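Local coordinates for response regulator receiver protein (PDB 3KTO) that is probably a CheY-like receiver domain of a response regulator, with a likely part in signal-dependent control of transcription, at residues A[66-69]-A[70-74]; A[97-100]-A[101-105]; A[119-122]-A[123-126]. All coordinates share one frame; numbering follows the deposited sequence.

Interaction 1. Residues A[66-69]-A[70-74]; sequences SGIE and LLETL
From Ser66 to Thr73 the backbone is regular alpha helix, and the N-H groups of Leu70, Leu71, Glu72 and Thr73 bond in turn to the carbonyls of Ser66, Gly67, Ile68 and Glu69. The last of these carbonyls is gripped twice. Thr73 N reaches Glu69 O at 2.8 Å, while Thr73 OG1 donates to the same Glu69 O at 3.1 Å from above the carbonyl plane. With its OG1 beside its own backbone N (chi1 -68°), the threonine folds the hydroxyl back toward the preceding turn. Glu72 also leans back: its CG lies 3.1 Å from Ile68 O, and OE2 passes 3.8 Å from Ile68 CG2 before ending in a salt bridge with Arg97. With an alanine in place of Glu72, Arg97 NE would probably lose this carboxylate partner and the Ile68 CG2 methyl one of its neighbours. Leu71 turns inward, meeting Thr83 and Val85 of the neighbouring strand and Ala101, and Leu70 lies on Met43. This two-faced helix, leucines turned inward and glutamates outward, is the crossover of the beta-alpha-beta unit formed by strand 51-57, helix 66-76 and strand 83-87 in the CheY-like receiver fold.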
loop_
_atom_site.group_PDB
_atom_site.type_symbol
_atom_site.label_atom_id
_atom_site.label_comp_id
_atom_site.label_asym_id
_atom_site.label_seq_id
_atom_site.Cartn_x
_atom_site.Cartn_y
_atom_site.Cartn_z
ATOM N N SER A 66 8.725 12.799 -4.562
ATOM C CA SER A 66 8.274 13.592 -5.717
ATOM C C SER A 66 7.184 14.609 -5.363
ATOM O O SER A 66 7.109 15.677 -5.965
ATOM C CB SER A 66 7.816 12.682 -6.865
ATOM O OG SER A 66 6.735 11.845 -6.519
ATOM N N GLY A 67 6.356 14.293 -4.372
ATOM C CA GLY A 67 5.321 15.224 -3.963
ATOM C C GLY A 67 5.944 16.438 -3.288
ATOM O O GLY A 67 5.502 17.570 -3.495
ATOM N N ILE A 68 6.978 16.205 -2.481
ATOM C CA ILE A 68 7.669 17.284 -1.784
ATOM C C ILE A 68 8.396 18.145 -2.816
ATOM O O ILE A 68 8.448 19.363 -2.693
ATOM C CB ILE A 68 8.665 16.714 -0.750
ATOM C CG1 ILE A 68 7.889 15.939 0.317
ATOM C CG2 ILE A 68 9.457 17.837 -0.096
ATOM C CD1 ILE A 68 8.763 15.068 1.214
ATOM N N GLU A 69 8.947 17.505 -3.838
ATOM C CA GLU A 69 9.639 18.238 -4.899
ATOM C C GLU A 69 8.611 19.184 -5.549
ATOM O O GLU A 69 8.903 20.344 -5.849
ATOM C CB GLU A 69 10.196 17.243 -5.919
ATOM C CG GLU A 69 11.010 17.855 -7.031
ATOM C CD GLU A 69 11.567 16.805 -7.970
ATOM O OE1 GLU A 69 10.771 16.009 -8.502
ATOM O OE2 GLU A 69 12.799 16.769 -8.175
ATOM N N LEU A 70 7.396 18.684 -5.755
ATOM C CA LEU A 70 6.339 19.507 -6.330
ATOM C C LEU A 70 6.137 20.732 -5.443
ATOM O O LEU A 70 6.064 21.854 -5.933
ATOM C CB LEU A 70 5.030 18.719 -6.429
ATOM C CG LEU A 70 3.783 19.517 -6.823
ATOM C CD1 LEU A 70 3.981 20.203 -8.175
ATOM C CD2 LEU A 70 2.600 18.565 -6.877
ATOM N N LEU A 71 6.049 20.516 -4.133
ATOM C CA LEU A 71 5.871 21.628 -3.200
ATOM C C LEU A 71 7.034 22.614 -3.327
ATOM O O LEU A 71 6.826 23.820 -3.393
ATOM C CB LEU A 71 5.788 21.119 -1.747
ATOM C CG LEU A 71 5.769 22.186 -0.645
ATOM C CD1 LEU A 71 4.685 23.230 -0.922
ATOM C CD2 LEU A 71 5.513 21.500 0.702
ATOM N N GLU A 72 8.256 22.093 -3.350
ATOM C CA GLU A 72 9.439 22.941 -3.468
ATOM C C GLU A 72 9.393 23.774 -4.756
ATOM O O GLU A 72 9.724 24.957 -4.752
ATOM C CB GLU A 72 10.704 22.082 -3.437
ATOM C CG GLU A 72 10.850 21.280 -2.141
ATOM C CD GLU A 72 12.022 20.311 -2.154
ATOM O OE1 GLU A 72 12.472 19.914 -3.245
ATOM O OE2 GLU A 72 12.478 19.923 -1.060
ATOM N N THR A 73 8.972 23.152 -5.850
ATOM C CA THR A 73 8.885 23.845 -7.126
ATOM C C THR A 73 7.893 25.001 -7.072
ATOM O O THR A 73 8.197 26.110 -7.513
ATOM C CB THR A 73 8.457 22.888 -8.247
ATOM O OG1 THR A 73 9.508 21.938 -8.481
ATOM C CG2 THR A 73 8.160 23.668 -9.535
ATOM N N LEU A 74 6.706 24.734 -6.535
ATOM C CA LEU A 74 5.670 25.749 -6.424
ATOM C C LEU A 74 6.118 26.899 -5.531
ATOM O O LEU A 74 5.841 28.063 -5.824
ATOM C CB LEU A 74 4.391 25.141 -5.861
ATOM C CG LEU A 74 3.697 24.075 -6.707
ATOM C CD1 LEU A 74 2.547 23.496 -5.910
ATOM C CD2 LEU A 74 3.195 24.681 -8.018
#

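Interaction 2. Residues A[97-100]-A[101-105]; sequences RAMR and ASAAD
Ala103 N bonds to Ala98 O at 3.2 Å and Ser102 N to Met99 O at 3.0 Å, the paired bonds of a Schellman motif that ends helix 92-100. Ser102, with positive phi, is its C-prime residue and turns the chain toward strand 105-108. Three residues carry most of the contact: Ala101, Met99 and Ala103.

Ala101 is the first residue to leave helical geometry. Its N-H is shared weakly between Arg97 O and Ala98 O, and its methyl rests on the same two carbonyls, with CB 3.3 Å from Arg97 O. Beyond the turn this methyl meets Leu71 and Glu72 of helix 66-76, so the helix end is covered by its neighbour. Arg97, one turn earlier, holds two carboxylates, Glu72 at NE and Asp65 at NH1.

Met99, present as selenomethionine, starts out away from the turn and then curls back. CG stands opposite the carbonyl carbon (chi1 -62°), and bends at chi2 and at chi3 (85°) swing the terminal methyl over Ala103, while the side chain also touches Phe106. Ala103 faces the helix end: its CB sits 3.3 Å from Ala98 O and 4.4 Å from Ala98 CB, which makes a small apolar patch beside the capping bonds.

One water joins the two sides, donating to Met99 O at 2.7 Å and to Ala103 O. The tightest contact between side-chain carbons is Met99 CE against Ala103 CB at 3.5 Å, closer than usual van der Waals contact.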
loop_
_atom_site.group_PDB
_atom_site.type_symbol
_atom_site.label_atom_id
_atom_site.label_comp_id
_atom_site.label_asym_id
_atom_site.label_seq_id
_atom_site.Cartn_x
_atom_site.Cartn_y
_atom_site.Cartn_z
ATOM N N ARG A 97 12.579 17.161 5.071
ATOM C CA ARG A 97 12.571 17.857 3.790
ATOM C C ARG A 97 11.217 18.548 3.587
ATOM O O ARG A 97 11.142 19.664 3.072
ATOM C CB ARG A 97 12.832 16.864 2.662
ATOM C CG ARG A 97 12.805 17.490 1.294
ATOM C CD ARG A 97 13.106 16.463 0.215
ATOM N NE ARG A 97 13.159 17.100 -1.096
ATOM C CZ ARG A 97 13.511 16.473 -2.210
ATOM N NH1 ARG A 97 13.843 15.189 -2.179
ATOM N NH2 ARG A 97 13.529 17.136 -3.354
ATOM N N ALA A 98 10.151 17.875 4.005
ATOM C CA ALA A 98 8.802 18.406 3.891
ATOM C C ALA A 98 8.661 19.685 4.699
ATOM O O ALA A 98 8.137 20.687 4.200
ATOM C CB ALA A 98 7.800 17.378 4.374
HETATM N N MSE A 99 9.130 19.659 5.944
HETATM C CA MSE A 99 9.034 20.840 6.790
HETATM C C MSE A 99 9.876 21.997 6.234
HETATM O O MSE A 99 9.448 23.146 6.272
HETATM C CB MSE A 99 9.429 20.512 8.242
HETATM C CG MSE A 99 8.514 19.461 8.933
HETATM SE SE MSE A 99 6.594 19.666 8.632
HETATM C CE MSE A 99 6.493 18.720 7.007
ATOM N N ARG A 100 11.059 21.701 5.702
ATOM C CA ARG A 100 11.882 22.764 5.125
ATOM C C ARG A 100 11.246 23.303 3.846
ATOM O O ARG A 100 11.555 24.407 3.408
ATOM C CB ARG A 100 13.287 22.248 4.810
ATOM C CG ARG A 100 14.176 22.153 6.032
ATOM C CD ARG A 100 15.498 21.492 5.719
ATOM N NE ARG A 100 16.412 21.576 6.851
ATOM C CZ ARG A 100 17.402 20.719 7.064
ATOM N NH1 ARG A 100 17.597 19.714 6.220
ATOM N NH2 ARG A 100 18.196 20.863 8.116
ATOM N N ALA A 101 10.366 22.514 3.242
ATOM C CA ALA A 101 9.704 22.928 2.011
ATOM C C ALA A 101 8.467 23.762 2.337
ATOM O O ALA A 101 7.652 24.047 1.461
ATOM C CB ALA A 101 9.321 21.704 1.186
ATOM N N SER A 102 8.343 24.125 3.613
ATOM C CA SER A 102 7.253 24.944 4.137
ATOM C C SER A 102 5.916 24.252 4.388
ATOM O O SER A 102 4.909 24.922 4.593
ATOM C CB SER A 102 7.007 26.157 3.238
ATOM O OG SER A 102 6.197 25.806 2.127
ATOM N N ALA A 103 5.891 22.928 4.374
ATOM C CA ALA A 103 4.640 22.215 4.624
ATOM C C ALA A 103 4.044 22.666 5.956
ATOM O O ALA A 103 4.772 22.860 6.924
ATOM C CB ALA A 103 4.896 20.710 4.652
ATOM N N ALA A 104 2.726 22.847 5.999
ATOM C CA ALA A 104 2.058 23.264 7.235
ATOM C C ALA A 104 2.009 22.092 8.218
ATOM O O ALA A 104 2.013 22.287 9.426
ATOM C CB ALA A 104 0.639 23.759 6.939
ATOM N N ASP A 105 1.959 20.875 7.687
ATOM C CA ASP A 105 1.941 19.670 8.517
ATOM C C ASP A 105 2.324 18.472 7.651
ATOM O O ASP A 105 2.258 18.532 6.423
ATOM C CB ASP A 105 0.547 19.461 9.144
ATOM C CG ASP A 105 0.569 18.504 10.348
ATOM O OD1 ASP A 105 1.658 18.241 10.892
ATOM O OD2 ASP A 105 -0.511 18.022 10.758
HETATM O O HOH W 1 7.228 24.036 7.515
#

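Interaction 3. Residues A[119-122]-A[123-126]; sequences DVQQ and IING
Val120 and Ile124 stand one turn apart on helix 113-127, the C-terminal helix of the receiver fold, where they share its buried side with Ile123. Backbone bonds come first: the N-H groups of residues 123 to 126 each bond to the carbonyl four residues back, and the bond from Asn125 N to Gln121 O is short (2.8 Å) and fairly straight (166°).

Apolar contacts form the second group. Val120 CG1 meets Ile124 CD1 at 4.0 Å, the two side chains passing at a slant. Ile123 has CG1 beside its own backbone N (chi1 -68°), which lays CG1 back along the helix, 3.4 Å from Asp119 O. Around these residues lie Ile84 and Ile52 of the central sheet, with Val31, Leu29 and Pro82 from loops, so this face of the helix is packed on the strands.

Gln121 and Asn125 form the polar pair, toward the outside of the helix. Gln121 bends at chi2, and its amide is turned by only 21° from that of Asn125. The pair does not make an amide-to-amide hydrogen bond: the two oxygens are neighbours, Gln121 OE1 lying 3.5 Å from Asn125 OD1, while Asn125 CG sits 3.2 Å from Gln121 O.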
loop_
_atom_site.group_PDB
_atom_site.type_symbol
_atom_site.label_atom_id
_atom_site.label_comp_id
_atom_site.label_asym_id
_atom_site.label_seq_id
_atom_site.Cartn_x
_atom_site.Cartn_y
_atom_site.Cartn_z
ATOM N N ASP A 119 -6.567 20.048 10.505
ATOM C CA ASP A 119 -5.599 20.765 9.675
ATOM C C ASP A 119 -6.268 21.534 8.547
ATOM O O ASP A 119 -5.881 22.662 8.235
ATOM C CB ASP A 119 -4.579 19.799 9.069
ATOM C CG ASP A 119 -3.568 19.307 10.082
ATOM O OD1 ASP A 119 -3.514 19.876 11.192
ATOM O OD2 ASP A 119 -2.820 18.361 9.759
ATOM N N VAL A 120 -7.264 20.917 7.926
ATOM C CA VAL A 120 -7.974 21.557 6.830
ATOM C C VAL A 120 -8.843 22.721 7.319
ATOM O O VAL A 120 -8.868 23.784 6.701
ATOM C CB VAL A 120 -8.844 20.535 6.079
ATOM C CG1 VAL A 120 -9.705 21.240 5.041
ATOM C CG2 VAL A 120 -7.943 19.495 5.407
ATOM N N GLN A 121 -9.550 22.521 8.426
ATOM C CA GLN A 121 -10.397 23.576 8.978
ATOM C C GLN A 121 -9.534 24.794 9.302
ATOM O O GLN A 121 -9.940 25.941 9.084
ATOM C CB GLN A 121 -11.092 23.090 10.252
ATOM C CG GLN A 121 -12.187 24.020 10.753
ATOM C CD GLN A 121 -13.371 24.084 9.803
ATOM O OE1 GLN A 121 -13.570 25.080 9.102
ATOM N NE2 GLN A 121 -14.161 23.017 9.774
ATOM N N GLN A 122 -8.338 24.539 9.819
ATOM C CA GLN A 122 -7.415 25.613 10.163
ATOM C C GLN A 122 -7.080 26.441 8.920
ATOM O O GLN A 122 -7.052 27.671 8.967
ATOM C CB GLN A 122 -6.138 25.027 10.770
ATOM C CG GLN A 122 -5.137 26.076 11.226
ATOM C CD GLN A 122 -3.955 25.480 11.974
ATOM O OE1 GLN A 122 -4.116 24.875 13.039
ATOM N NE2 GLN A 122 -2.758 25.650 11.421
ATOM N N ILE A 123 -6.829 25.761 7.806
ATOM C CA ILE A 123 -6.519 26.442 6.554
ATOM C C ILE A 123 -7.741 27.248 6.100
ATOM O O ILE A 123 -7.616 28.367 5.608
ATOM C CB ILE A 123 -6.141 25.425 5.452
ATOM C CG1 ILE A 123 -4.806 24.760 5.799
ATOM C CG2 ILE A 123 -6.073 26.116 4.095
ATOM C CD1 ILE A 123 -4.428 23.617 4.880
ATOM N N ILE A 124 -8.920 26.662 6.268
ATOM C CA ILE A 124 -10.166 27.320 5.898
ATOM C C ILE A 124 -10.331 28.618 6.693
ATOM O O ILE A 124 -10.596 29.676 6.118
ATOM C CB ILE A 124 -11.381 26.395 6.171
ATOM C CG1 ILE A 124 -11.374 25.227 5.181
ATOM C CG2 ILE A 124 -12.688 27.183 6.061
ATOM C CD1 ILE A 124 -12.411 24.168 5.476
ATOM N N ASN A 125 -10.163 28.532 8.012
ATOM C CA ASN A 125 -10.302 29.693 8.887
ATOM C C ASN A 125 -9.227 30.745 8.653
ATOM O O ASN A 125 -9.522 31.938 8.570
ATOM C CB ASN A 125 -10.265 29.264 10.354
ATOM C CG ASN A 125 -11.373 28.300 10.706
ATOM O OD1 ASN A 125 -12.400 28.250 10.036
ATOM N ND2 ASN A 125 -11.177 27.538 11.773
ATOM N N GLY A 126 -7.979 30.301 8.563
ATOM C CA GLY A 126 -6.884 31.223 8.340
ATOM C C GLY A 126 -7.015 31.932 7.008
ATOM O O GLY A 126 -6.419 32.994 6.797
#

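In the fold
Following the chain from the N terminus, interactions 1, 2 and 3 come in series. Each is local to one helix or its end, so none closes a long loop, nests in another or crosses it. Interaction 1 lies in helix 66-76 and touches interaction 2, the end of helix 92-100, through a salt bridge and side-chain packing; together they join two adjacent helices. After residue 105 the chain enters the edge strand 105-108 and then helix 113-127, which holds interaction 3 across the chain's centre from interaction 1, about 21 Å away between centres. Interactions 2 and 3 meet where the carboxylates of Asp105 and Asp119 come close, a very short like-charged approach that is doubtful as modelled.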